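Local coordinates for hypothetical protein PA2201 (Pseudomonas aeruginosa, PDB 2FEF), which is of unknown function but probably acts as an immunity protein of the PoNi type, neutralising a PoNe-family DNase toxin, at residues Pro201-Gln206 with Ala223-Ser228. Sequence-based numbering, arbitrary orientation.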
# COMPACT_ATOMS: atom_id res chain seq x y z
N PRO B 201 5.83 -27.63 -19.32
CA PRO B 201 5.83 -28.09 -20.69
C PRO B 201 4.99 -27.20 -21.63
O PRO B 201 5.25 -27.17 -22.83
CB PRO B 201 5.25 -29.51 -20.60
CG PRO B 201 5.44 -29.92 -19.17
CD PRO B 201 5.30 -28.65 -18.39
N ARG B 202 4.02 -26.48 -21.07
CA ARG B 202 3.21 -25.52 -21.84
C ARG B 202 3.58 -24.12 -21.30
O ARG B 202 3.18 -23.78 -20.21
CB ARG B 202 1.72 -25.77 -21.58
CG ARG B 202 1.07 -26.92 -22.37
CD ARG B 202 1.71 -28.30 -22.22
NE ARG B 202 1.58 -28.92 -20.90
CZ ARG B 202 1.68 -30.24 -20.67
NH1 ARG B 202 1.57 -30.71 -19.44
NH2 ARG B 202 1.90 -31.09 -21.68
N PRO B 203 4.29 -23.30 -22.08
CA PRO B 203 4.70 -23.45 -23.48
C PRO B 203 6.05 -24.12 -23.76
O PRO B 203 6.34 -24.44 -24.91
CB PRO B 203 4.77 -22.00 -23.96
CG PRO B 203 5.28 -21.23 -22.77
CD PRO B 203 4.68 -21.97 -21.54
N PHE B 204 6.87 -24.29 -22.74
CA PHE B 204 8.30 -24.51 -22.97
C PHE B 204 8.73 -25.86 -23.56
O PHE B 204 9.84 -25.97 -24.09
CB PHE B 204 9.07 -24.18 -21.69
CG PHE B 204 8.81 -22.80 -21.18
CD1 PHE B 204 8.14 -22.61 -19.97
CD2 PHE B 204 9.24 -21.67 -21.90
CE1 PHE B 204 7.87 -21.32 -19.49
CE2 PHE B 204 9.03 -20.39 -21.39
CZ PHE B 204 8.33 -20.21 -20.23
N GLY B 205 7.87 -26.88 -23.47
CA GLY B 205 8.13 -28.16 -24.14
C GLY B 205 8.24 -28.03 -25.65
O GLY B 205 8.87 -28.86 -26.29
N GLN B 206 7.64 -26.97 -26.20
CA GLN B 206 7.65 -26.69 -27.65
C GLN B 206 9.00 -26.19 -28.17
O GLN B 206 9.16 -25.99 -29.38
CB GLN B 206 6.52 -25.70 -28.02
CG GLN B 206 5.10 -26.23 -27.68
CD GLN B 206 4.74 -27.45 -28.51
OE1 GLN B 206 4.56 -28.54 -27.99
NE2 GLN B 206 4.66 -27.26 -29.82
N ALA B 223 10.59 -19.64 -35.02
CA ALA B 223 9.47 -18.88 -35.58
C ALA B 223 8.08 -19.53 -35.31
O ALA B 223 7.17 -18.84 -34.87
CB ALA B 223 9.69 -18.54 -37.07
N PRO B 224 7.93 -20.86 -35.54
CA PRO B 224 6.66 -21.52 -35.15
C PRO B 224 6.33 -21.39 -33.66
O PRO B 224 5.16 -21.20 -33.32
CB PRO B 224 6.90 -22.99 -35.55
CG PRO B 224 7.83 -22.88 -36.74
CD PRO B 224 8.81 -21.82 -36.25
N TYR B 225 7.34 -21.47 -32.80
CA TYR B 225 7.18 -21.24 -31.36
C TYR B 225 6.60 -19.86 -31.04
O TYR B 225 5.65 -19.76 -30.26
CB TYR B 225 8.50 -21.48 -30.62
CG TYR B 225 8.42 -21.27 -29.11
CD1 TYR B 225 7.95 -22.27 -28.27
CD2 TYR B 225 8.84 -20.04 -28.52
CE1 TYR B 225 7.89 -22.07 -26.88
CE2 TYR B 225 8.80 -19.84 -27.13
CZ TYR B 225 8.31 -20.86 -26.32
OH TYR B 225 8.24 -20.66 -24.95
N LEU B 226 7.17 -18.80 -31.63
CA LEU B 226 6.64 -17.46 -31.44
C LEU B 226 5.20 -17.31 -31.95
O LEU B 226 4.40 -16.61 -31.32
CB LEU B 226 7.51 -16.39 -32.13
CG LEU B 226 8.78 -15.93 -31.44
CD1 LEU B 226 9.51 -14.90 -32.27
CD2 LEU B 226 8.43 -15.36 -30.05
N GLN B 227 4.89 -17.90 -33.10
CA GLN B 227 3.54 -17.81 -33.66
C GLN B 227 2.52 -18.51 -32.79
O GLN B 227 1.46 -17.95 -32.49
CB GLN B 227 3.48 -18.37 -35.09
CG GLN B 227 2.05 -18.34 -35.76
CD GLN B 227 1.47 -16.94 -35.89
OE1 GLN B 227 2.20 -15.95 -35.83
NE2 GLN B 227 0.15 -16.85 -36.06
N SER B 228 2.83 -19.75 -32.39
CA SER B 228 1.86 -20.57 -31.69
C SER B 228 1.79 -20.27 -30.19
O SER B 228 0.69 -20.23 -29.63
CB SER B 228 2.14 -22.05 -31.94
OG SER B 228 3.18 -22.54 -31.11
O HOH W 1 5.23 -24.62 -31.92
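Gln206 and Tyr225 bring the two backbones closest, their CA atoms 6.6 Å apart, where the short helical segment 201-206 meets the first turn of helix 223-234. This is helix-to-helix packing in the all-helical PoNi-like C-terminal region, built around one tyrosine. The peptide bond before Pro203 is cis; across it Gly205 N bonds to Pro201 O, and Gln206 N reaches Pro203 O in a 3-10 step. Segment 223-228 is regular helix, with Ser228 N donating to Pro224 O.

Tyr225 supplies most of the surface buried on its side. Its CG lies anti to the backbone N (chi1 180°), which carries the ring out from the helix until its edge lies against 203-206. One ring edge runs along 203-206: CD1 meets Gln206 CB at 3.7 Å, while CE1 approaches Pro203 O at 3.4 Å, close to the ring plane. The same carbonyl oxygen accepts the backbone bond from Gln206 N. The phenol oxygen reaches farthest, sitting 3.7 Å from CG of the Pro203 ring and next to Phe204; its hydrogen bond goes to Glu259 of helix 258-267, so the tyrosine links three parts of the chain. Phe204 has one face covered by Pro203 CG, 3.9 Å above the ring centre, and also meets the rings of Tyr146 and Trp253. The hydroxyl of this buried tyrosine is bordered by proline and phenylalanine carbons, with the Glu259 carboxylate as a polar partner.

At the exposed margin, a water bridges Gln206 and Ser228 loosely: it lies 3.0 Å from Ser228 OG and accepts a weak bond from Gln206 NE2. In the buried part, Tyr225 OH approaches Phe204 CD2 obliquely at 3.4 Å.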